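Local coordinates for protein pyruvate formate-lyase 2 (Archaeoglobus fulgidus, PDB 2F3O) that probably acts as a glycyl radical lyase of the pyruvate formate-lyase family, although its substrate and exact reaction remain unknown, at residues K604-N615 with K679-N687; T692-L700 with V768-I776. All blocks are in the same frame, centred on the assembly; numbering follows the deposited sequence.

Contact 1 (K604-N615 with K679-N687)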
loop_
_atom_site.group_PDB
_atom_site.type_symbol
_atom_site.label_atom_id
_atom_site.label_comp_id
_atom_site.label_asym_id
_atom_site.label_seq_id
_atom_site.Cartn_x
_atom_site.Cartn_y
_atom_site.Cartn_z
ATOM N N LYS A 604 -23.691 34.063 -0.677
ATOM C CA LYS A 604 -23.417 32.896 0.170
ATOM C C LYS A 604 -23.552 31.563 -0.562
ATOM O O LYS A 604 -22.662 30.706 -0.509
ATOM C CB LYS A 604 -24.329 32.918 1.387
ATOM C CG LYS A 604 -24.453 31.589 2.094
ATOM C CD LYS A 604 -25.278 31.706 3.340
ATOM C CE LYS A 604 -25.391 30.394 4.052
ATOM N NZ LYS A 604 -25.455 30.662 5.491
ATOM N N MET A 605 -24.655 31.425 -1.282
ATOM C CA MET A 605 -24.932 30.220 -2.030
ATOM C C MET A 605 -23.913 30.024 -3.160
ATOM O O MET A 605 -23.422 28.898 -3.366
ATOM C CB MET A 605 -26.357 30.268 -2.567
ATOM C CG MET A 605 -26.810 29.004 -3.234
ATOM S SD MET A 605 -28.075 29.424 -4.439
ATOM C CE MET A 605 -27.172 30.504 -5.561
ATOM N N VAL A 606 -23.572 31.112 -3.856
ATOM C CA VAL A 606 -22.523 31.063 -4.874
ATOM C C VAL A 606 -21.179 30.581 -4.303
ATOM O O VAL A 606 -20.505 29.729 -4.904
ATOM C CB VAL A 606 -22.340 32.410 -5.584
ATOM C CG1 VAL A 606 -21.028 32.444 -6.307
ATOM C CG2 VAL A 606 -23.465 32.635 -6.558
ATOM N N LEU A 607 -20.818 31.079 -3.121
ATOM C CA LEU A 607 -19.589 30.629 -2.479
ATOM C C LEU A 607 -19.656 29.157 -2.095
ATOM O O LEU A 607 -18.723 28.436 -2.378
ATOM C CB LEU A 607 -19.197 31.493 -1.281
ATOM C CG LEU A 607 -17.708 31.392 -0.926
ATOM C CD1 LEU A 607 -16.854 31.889 -2.070
ATOM C CD2 LEU A 607 -17.372 32.140 0.353
ATOM N N GLU A 608 -20.767 28.704 -1.517
ATOM C CA GLU A 608 -20.919 27.281 -1.155
ATOM C C GLU A 608 -20.814 26.331 -2.349
ATOM O O GLU A 608 -20.181 25.270 -2.252
ATOM C CB GLU A 608 -22.235 27.030 -0.442
ATOM C CG GLU A 608 -22.251 27.440 0.995
ATOM C CD GLU A 608 -23.648 27.363 1.565
ATOM O OE1 GLU A 608 -24.615 27.485 0.768
ATOM O OE2 GLU A 608 -23.788 27.178 2.798
ATOM N N TRP A 609 -21.422 26.721 -3.463
ATOM C CA TRP A 609 -21.303 25.961 -4.690
ATOM C C TRP A 609 -19.854 25.862 -5.110
ATOM O O TRP A 609 -19.377 24.763 -5.386
ATOM C CB TRP A 609 -22.031 26.657 -5.819
ATOM C CG TRP A 609 -23.501 26.608 -5.752
ATOM C CD1 TRP A 609 -24.276 26.113 -4.739
ATOM C CD2 TRP A 609 -24.396 27.126 -6.727
ATOM N NE1 TRP A 609 -25.600 26.279 -5.037
ATOM C CE2 TRP A 609 -25.702 26.896 -6.258
ATOM C CE3 TRP A 609 -24.219 27.766 -7.958
ATOM C CZ2 TRP A 609 -26.835 27.265 -6.991
ATOM C CZ3 TRP A 609 -25.337 28.138 -8.682
ATOM C CH2 TRP A 609 -26.632 27.892 -8.192
ATOM N N TYR A 610 -19.175 27.015 -5.167
ATOM C CA TYR A 610 -17.735 27.090 -5.466
ATOM C C TYR A 610 -16.893 26.190 -4.543
ATOM O O TYR A 610 -16.078 25.387 -5.013
ATOM C CB TYR A 610 -17.222 28.537 -5.363
ATOM C CG TYR A 610 -15.736 28.632 -5.590
ATOM C CD1 TYR A 610 -15.222 28.567 -6.878
ATOM C CD2 TYR A 610 -14.843 28.755 -4.521
ATOM C CE1 TYR A 610 -13.867 28.625 -7.112
ATOM C CE2 TYR A 610 -13.477 28.799 -4.739
ATOM C CZ TYR A 610 -12.994 28.741 -6.043
ATOM O OH TYR A 610 -11.642 28.794 -6.302
ATOM N N CYS A 611 -17.097 26.351 -3.237
ATOM C CA CYS A 611 -16.377 25.601 -2.213
ATOM C C CYS A 611 -16.521 24.092 -2.334
ATOM O O CYS A 611 -15.542 23.357 -2.229
ATOM C CB CYS A 611 -16.847 26.024 -0.829
ATOM S SG CYS A 611 -16.263 27.642 -0.410
ATOM N N GLU A 612 -17.741 23.633 -2.577
ATOM C CA GLU A 612 -17.952 22.208 -2.668
ATOM C C GLU A 612 -17.510 21.699 -4.021
ATOM O O GLU A 612 -17.281 20.514 -4.195
ATOM C CB GLU A 612 -19.403 21.823 -2.379
ATOM C CG GLU A 612 -20.312 21.937 -3.581
ATOM C CD GLU A 612 -21.706 21.463 -3.283
ATOM O OE1 GLU A 612 -21.861 20.297 -2.842
ATOM O OE2 GLU A 612 -22.646 22.261 -3.495
ATOM N N GLU A 613 -17.355 22.583 -4.988
ATOM C CA GLU A 613 -16.866 22.098 -6.251
ATOM C C GLU A 613 -15.362 22.003 -6.236
ATOM O O GLU A 613 -14.783 21.290 -7.027
ATOM C CB GLU A 613 -17.363 22.942 -7.426
ATOM C CG GLU A 613 -18.783 22.570 -7.872
ATOM C CD GLU A 613 -18.857 21.303 -8.739
ATOM O OE1 GLU A 613 -17.795 20.749 -9.142
ATOM O OE2 GLU A 613 -19.998 20.886 -9.047
ATOM N N VAL A 614 -14.739 22.719 -5.315
ATOM C CA VAL A 614 -13.296 22.749 -5.246
ATOM C C VAL A 614 -12.806 21.662 -4.312
ATOM O O VAL A 614 -11.970 20.845 -4.695
ATOM C CB VAL A 614 -12.799 24.135 -4.798
ATOM C CG1 VAL A 614 -11.364 24.071 -4.309
ATOM C CG2 VAL A 614 -12.923 25.106 -5.934
ATOM N N ASN A 615 -13.374 21.611 -3.112
ATOM C CA ASN A 615 -12.831 20.775 -2.048
ATOM C C ASN A 615 -12.884 19.259 -2.307
ATOM O O ASN A 615 -12.172 18.486 -1.663
ATOM C CB ASN A 615 -13.462 21.150 -0.709
ATOM C CG ASN A 615 -13.221 22.602 -0.346
ATOM O OD1 ASN A 615 -12.269 23.204 -0.806
ATOM N ND2 ASN A 615 -14.094 23.169 0.457
ATOM N N LYS A 679 -22.095 35.984 6.899
ATOM C CA LYS A 679 -23.168 35.065 6.579
ATOM C C LYS A 679 -22.630 33.944 5.704
ATOM O O LYS A 679 -23.246 32.877 5.596
ATOM C CB LYS A 679 -24.306 35.794 5.881
ATOM C CG LYS A 679 -25.150 36.581 6.833
ATOM C CD LYS A 679 -25.787 37.729 6.109
ATOM C CE LYS A 679 -26.889 38.354 6.931
ATOM N NZ LYS A 679 -27.621 39.309 6.051
ATOM N N LEU A 680 -21.471 34.195 5.097
ATOM C CA LEU A 680 -20.803 33.217 4.253
ATOM C C LEU A 680 -20.279 32.020 5.048
ATOM O O LEU A 680 -19.823 32.162 6.180
ATOM C CB LEU A 680 -19.660 33.888 3.516
ATOM C CG LEU A 680 -20.037 35.201 2.848
ATOM C CD1 LEU A 680 -18.804 35.809 2.278
ATOM C CD2 LEU A 680 -21.032 34.990 1.751
ATOM N N SER A 681 -20.350 30.839 4.447
ATOM C CA SER A 681 -19.959 29.610 5.124
ATOM C C SER A 681 -18.447 29.400 5.133
ATOM O O SER A 681 -17.893 28.756 4.243
ATOM C CB SER A 681 -20.649 28.422 4.466
ATOM O OG SER A 681 -22.050 28.516 4.644
ATOM N N TYR A 682 -17.797 29.932 6.167
ATOM C CA TYR A 682 -16.335 29.939 6.266
ATOM C C TYR A 682 -15.776 28.566 6.546
ATOM O O TYR A 682 -14.636 28.262 6.188
ATOM C CB TYR A 682 -15.874 30.911 7.344
ATOM C CG TYR A 682 -16.008 32.317 6.891
ATOM C CD1 TYR A 682 -16.888 33.192 7.518
ATOM C CD2 TYR A 682 -15.286 32.772 5.804
ATOM C CE1 TYR A 682 -17.029 34.504 7.080
ATOM C CE2 TYR A 682 -15.419 34.071 5.352
ATOM C CZ TYR A 682 -16.291 34.937 5.992
ATOM O OH TYR A 682 -16.415 36.222 5.533
ATOM N N GLU A 683 -16.617 27.746 7.167
ATOM C CA GLU A 683 -16.353 26.352 7.476
ATOM C C GLU A 683 -15.990 25.542 6.240
ATOM O O GLU A 683 -15.346 24.518 6.360
ATOM C CB GLU A 683 -17.567 25.734 8.204
ATOM C CG GLU A 683 -18.923 25.750 7.420
ATOM C CD GLU A 683 -19.795 27.015 7.651
ATOM O OE1 GLU A 683 -21.026 26.953 7.389
ATOM O OE2 GLU A 683 -19.265 28.079 8.073
ATOM N N ASN A 684 -16.380 26.019 5.061
ATOM C CA ASN A 684 -15.986 25.402 3.796
ATOM C C ASN A 684 -14.924 26.135 3.007
ATOM O O ASN A 684 -14.746 25.852 1.829
ATOM C CB ASN A 684 -17.182 25.288 2.883
ATOM C CG ASN A 684 -18.218 24.402 3.436
ATOM O OD1 ASN A 684 -19.343 24.823 3.671
ATOM N ND2 ASN A 684 -17.850 23.156 3.678
ATOM N N LEU A 685 -14.216 27.067 3.631
ATOM C CA LEU A 685 -13.269 27.894 2.895
ATOM C C LEU A 685 -11.845 27.777 3.442
ATOM O O LEU A 685 -11.311 28.755 3.938
ATOM C CB LEU A 685 -13.736 29.342 2.967
ATOM C CG LEU A 685 -13.309 30.369 1.923
ATOM C CD1 LEU A 685 -13.675 29.951 0.520
ATOM C CD2 LEU A 685 -13.974 31.676 2.253
ATOM N N PRO A 686 -11.199 26.591 3.327
ATOM C CA PRO A 686 -9.991 26.426 4.139
ATOM C C PRO A 686 -8.707 27.060 3.603
ATOM O O PRO A 686 -7.665 26.858 4.197
ATOM C CB PRO A 686 -9.821 24.910 4.184
ATOM C CG PRO A 686 -10.342 24.467 2.862
ATOM C CD PRO A 686 -11.473 25.383 2.518
ATOM N N ASN A 687 -8.755 27.799 2.505
ATOM C CA ASN A 687 -7.558 28.499 2.058
ATOM C C ASN A 687 -7.598 30.002 2.377
ATOM O O ASN A 687 -6.773 30.761 1.909
ATOM C CB ASN A 687 -7.327 28.259 0.568
ATOM C CG ASN A 687 -5.912 28.607 0.123
ATOM O OD1 ASN A 687 -4.940 27.955 0.494
ATOM N ND2 ASN A 687 -5.800 29.634 -0.686
HETATM O O HOH W 1 -20.891 30.782 1.577
#
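Lys604 sets its CG opposite the backbone N (chi1 162°) and runs extended until a bend at its last torsion, which brings NZ 3.1 Å from Lys679 O, nearly in line with that carbonyl (C=O...N 165°). Glu608 turns the other way, CG beside its own N (chi1 -78°), and the outstretched chain presents OE2 to Ser681; OG of Ser681 donates to it over 2.9 Å, meeting the anti side from well off the carboxylate plane. A water joins Lys604 O to Ser681 N. Beneath these polar ties, the side chains of Leu607 and Leu685 cross at about a right angle, CD2 against CD2 at 3.9 Å, and SG of Cys611 lies 3.6 Å from CD1 of Leu685. Near the end of the helix, Asn615 ND2 reaches Asn684 O (3.1 Å) in its own amide plane but above that of the carbonyl, while its OD1 is taken by Ala627 N. Lys679 sends its amine away to Asp595, Asp597 and Asp600. An irregular loop, bent at Ser681 by an inverse gamma turn and at 682-683 by a short 3-10 turn, is thus docked along one side of helix 597-615.

Contact 2 (T692-L700 with V768-I776)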
loop_
_atom_site.group_PDB
_atom_site.type_symbol
_atom_site.label_atom_id
_atom_site.label_comp_id
_atom_site.label_asym_id
_atom_site.label_seq_id
_atom_site.Cartn_x
_atom_site.Cartn_y
_atom_site.Cartn_z
ATOM N N THR A 692 -11.716 43.430 3.548
ATOM C CA THR A 692 -11.074 44.722 3.807
ATOM C C THR A 692 -12.086 45.795 4.149
ATOM O O THR A 692 -13.011 46.041 3.376
ATOM C CB THR A 692 -10.366 45.215 2.578
ATOM O OG1 THR A 692 -9.694 44.118 1.963
ATOM C CG2 THR A 692 -9.381 46.305 2.939
ATOM N N ILE A 693 -11.906 46.451 5.289
ATOM C CA ILE A 693 -12.809 47.528 5.702
ATOM C C ILE A 693 -12.122 48.900 5.662
ATOM O O ILE A 693 -11.195 49.162 6.421
ATOM C CB ILE A 693 -13.427 47.223 7.090
ATOM C CG1 ILE A 693 -14.447 46.098 6.958
ATOM C CG2 ILE A 693 -14.106 48.450 7.682
ATOM C CD1 ILE A 693 -15.432 46.348 5.844
ATOM N N ASN A 694 -12.558 49.756 4.746
ATOM C CA ASN A 694 -11.940 51.074 4.579
ATOM C C ASN A 694 -12.732 52.183 5.258
ATOM O O ASN A 694 -13.896 52.420 4.939
ATOM C CB ASN A 694 -11.751 51.412 3.101
ATOM C CG ASN A 694 -10.689 50.577 2.450
ATOM O OD1 ASN A 694 -10.135 49.674 3.067
ATOM N ND2 ASN A 694 -10.395 50.869 1.194
ATOM N N LEU A 695 -12.079 52.861 6.193
ATOM C CA LEU A 695 -12.725 53.874 7.009
ATOM C C LEU A 695 -12.048 55.231 6.838
ATOM O O LEU A 695 -10.816 55.318 6.782
ATOM C CB LEU A 695 -12.690 53.462 8.483
ATOM C CG LEU A 695 -13.699 52.409 8.927
ATOM C CD1 LEU A 695 -13.366 51.929 10.318
ATOM C CD2 LEU A 695 -15.105 52.972 8.881
ATOM N N SER A 696 -12.869 56.278 6.744
ATOM C CA SER A 696 -12.421 57.676 6.783
ATOM C C SER A 696 -11.895 57.977 8.183
ATOM O O SER A 696 -12.447 57.480 9.164
ATOM C CB SER A 696 -13.609 58.591 6.436
ATOM O OG SER A 696 -13.360 59.958 6.716
ATOM N N SER A 697 -10.831 58.771 8.280
ATOM C CA SER A 697 -10.239 59.097 9.590
ATOM C C SER A 697 -11.091 60.046 10.441
ATOM O O SER A 697 -10.967 60.077 11.671
ATOM C CB SER A 697 -8.807 59.650 9.446
ATOM O OG SER A 697 -8.762 60.861 8.706
ATOM N N ASP A 698 -11.951 60.814 9.777
ATOM C CA ASP A 698 -12.846 61.740 10.451
ATOM C C ASP A 698 -13.950 60.989 11.176
ATOM O O ASP A 698 -14.292 61.309 12.316
ATOM C CB ASP A 698 -13.435 62.730 9.445
ATOM C CG ASP A 698 -12.473 63.856 9.116
ATOM O OD1 ASP A 698 -12.048 63.951 7.938
ATOM O OD2 ASP A 698 -12.131 64.633 10.042
ATOM N N VAL A 699 -14.472 59.964 10.516
ATOM C CA VAL A 699 -15.532 59.129 11.074
ATOM C C VAL A 699 -15.099 58.394 12.365
ATOM O O VAL A 699 -15.906 58.152 13.266
ATOM C CB VAL A 699 -16.148 58.239 9.955
ATOM C CG1 VAL A 699 -16.713 56.922 10.489
ATOM C CG2 VAL A 699 -17.203 59.058 9.191
ATOM N N LEU A 700 -13.806 58.107 12.464
ATOM C CA LEU A 700 -13.188 57.601 13.691
ATOM C C LEU A 700 -13.261 58.651 14.795
ATOM O O LEU A 700 -13.719 58.370 15.907
ATOM C CB LEU A 700 -11.721 57.254 13.435
ATOM C CG LEU A 700 -11.299 55.877 12.913
ATOM C CD1 LEU A 700 -11.220 54.913 14.060
ATOM C CD2 LEU A 700 -12.212 55.330 11.823
ATOM N N VAL A 768 -9.322 52.071 -4.056
ATOM C CA VAL A 768 -9.110 52.287 -2.621
ATOM C C VAL A 768 -9.693 53.632 -2.160
ATOM O O VAL A 768 -10.221 53.735 -1.044
ATOM C CB VAL A 768 -7.617 52.056 -2.157
ATOM C CG1 VAL A 768 -6.681 52.010 -3.306
ATOM C CG2 VAL A 768 -7.147 53.108 -1.177
ATOM N N ILE A 769 -9.654 54.637 -3.038
ATOM C CA ILE A 769 -10.259 55.933 -2.728
ATOM C C ILE A 769 -11.788 55.841 -2.645
ATOM O O ILE A 769 -12.370 56.267 -1.647
ATOM C CB ILE A 769 -9.774 57.048 -3.693
ATOM C CG1 ILE A 769 -8.366 57.513 -3.291
ATOM C CG2 ILE A 769 -10.709 58.254 -3.666
ATOM C CD1 ILE A 769 -7.620 58.256 -4.380
ATOM N N ARG A 770 -12.420 55.224 -3.644
ATOM C CA ARG A 770 -13.882 55.093 -3.666
ATOM C C ARG A 770 -14.506 54.161 -2.626
ATOM O O ARG A 770 -15.710 54.208 -2.401
ATOM C CB ARG A 770 -14.361 54.676 -5.044
ATOM C CG ARG A 770 -14.278 55.772 -6.057
ATOM C CD ARG A 770 -14.902 55.334 -7.349
ATOM N NE ARG A 770 -14.184 55.901 -8.483
ATOM C CZ ARG A 770 -14.604 55.824 -9.741
ATOM N NH1 ARG A 770 -15.749 55.212 -10.017
ATOM N NH2 ARG A 770 -13.885 56.362 -10.720
ATOM N N ARG A 771 -13.703 53.312 -1.997
ATOM C CA ARG A 771 -14.230 52.350 -1.024
ATOM C C ARG A 771 -14.148 52.844 0.426
ATOM O O ARG A 771 -14.494 52.120 1.362
ATOM C CB ARG A 771 -13.530 50.997 -1.191
ATOM C CG ARG A 771 -13.797 50.346 -2.543
ATOM C CD ARG A 771 -13.055 49.033 -2.706
ATOM N NE ARG A 771 -13.544 48.075 -1.731
ATOM C CZ ARG A 771 -14.561 47.252 -1.946
ATOM N NH1 ARG A 771 -15.184 47.246 -3.120
ATOM N NH2 ARG A 771 -14.950 46.432 -0.984
ATOM N N ILE A 772 -13.687 54.082 0.596
ATOM C CA ILE A 772 -13.605 54.713 1.905
ATOM C C ILE A 772 -15.012 54.990 2.406
ATOM O O ILE A 772 -15.793 55.700 1.771
ATOM C CB ILE A 772 -12.789 56.014 1.848
ATOM C CG1 ILE A 772 -11.343 55.710 1.462
ATOM C CG2 ILE A 772 -12.809 56.718 3.179
ATOM C CD1 ILE A 772 -10.524 56.928 1.070
ATOM N N SER A 773 -15.335 54.388 3.540
ATOM C CA SER A 773 -16.686 54.396 4.059
ATOM C C SER A 773 -16.827 55.384 5.214
ATOM O O SER A 773 -15.854 55.677 5.915
ATOM C CB SER A 773 -17.071 52.975 4.485
ATOM O OG SER A 773 -18.326 52.910 5.134
ATOM N N CYS A 774 -18.051 55.896 5.387
ATOM C CA CYS A 774 -18.412 56.834 6.469
ATOM C C CYS A 774 -19.473 56.331 7.457
ATOM O O CYS A 774 -19.407 56.656 8.648
ATOM C CB CYS A 774 -18.880 58.159 5.887
ATOM S SG CYS A 774 -17.553 58.994 5.057
ATOM N N ARG A 775 -20.453 55.569 6.959
ATOM C CA ARG A 775 -21.509 55.023 7.814
ATOM C C ARG A 775 -20.962 53.975 8.809
ATOM O O ARG A 775 -20.025 53.233 8.507
ATOM C CB ARG A 775 -22.682 54.423 7.006
ATOM C CG ARG A 775 -23.520 55.327 6.118
ATOM C CD ARG A 775 -24.600 56.104 6.871
ATOM N NE ARG A 775 -25.396 56.953 5.971
ATOM C CZ ARG A 775 -24.978 58.083 5.365
ATOM N NH1 ARG A 775 -23.736 58.560 5.518
ATOM N NH2 ARG A 775 -25.820 58.755 4.574
ATOM N N ILE A 776 -21.614 53.944 9.979
ATOM C CA ILE A 776 -21.314 53.142 11.186
ATOM C C ILE A 776 -19.877 53.244 11.745
ATOM O O ILE A 776 -18.953 53.783 11.146
ATOM C CB ILE A 776 -21.920 51.678 11.170
ATOM C CG1 ILE A 776 -23.051 51.553 10.147
ATOM C CG2 ILE A 776 -22.523 51.342 12.554
ATOM C CD1 ILE A 776 -23.707 50.177 10.053
ATOM O OXT ILE A 776 -19.597 52.823 12.860
#
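The amide of Asn694 and the guanidinium of Arg771 stand almost perpendicular, their planes 84° apart, so the two flat groups do not stack. Arg771 CB lies well off one side of the Asn694 amide, 3.9 Å from ND2; Val768 O lies to the other side, closer to the plane, at 3.6 Å from ND2. The outer atoms of both groups have partners elsewhere: Asn694 OD1 accepts from Asn726 ND2 on strand 722-728, and Arg771 NH1 bonds to Pro661 O and Thr663 OG1. From here the tail runs alongside the strand. Ser773 N donates to Asn694 O (2.8 Å) from above the carbonyl plane, and Ser773 O takes the N-H of Ser696 (3.2 Å) almost straight, at 166°. One residue bonding on both sides of Leu695 makes a single parallel beta bridge. Strand 692-696 is outermost in a mixed five-stranded sheet, paired with strand 722-728 along its inner side, and the C-terminal tail adds this bridge to its outer edge. Ile772 CG2 packs against Ser696 at the end of the strand, 3.8 Å from its CB. Ser696 is at the N-cap position of a weakly bonded helical turn at about 697-700, its OG weakly accepting from Asp698 N. Within that turn, Val699 holds CG1 roughly opposite its backbone N (chi1 152°), which sets both methyls against Cys774: CG1 and CG2 each come within 3.3 Å of Cys774 O, and CG2 also rests on Cys774 CB. With an alanine here, both methyl contacts would go, which would probably leave a gap beside Cys774 and take away the apolar support on that side of the tail. Farther along, Ile776 places its side chain on Thr671 of helix 670-677.

In the fold
Following the chain, contact 1 comes first: helix 597-615 runs out, the chain passes through strand 624-628, helix 634-640 and helix 670-677, and then the loop segment 679-687 returns to close a loop of 63 residues. Contact 2 opens only a few residues later, at strand 692-696, and closes at the C terminus, so the two stand in series, neither nesting nor crossing. Its loop of 67 residues includes strand 722-728 and, between strands 747-749 and 754-756, Gly752, the predicted glycyl radical site. The centres lie about 28 Å apart and the nearest atoms about 9 Å. Contact 1 joins the pyruvate formate lyase-like part to the glycine radical region; contact 2 ties that region's edge strand to the tail.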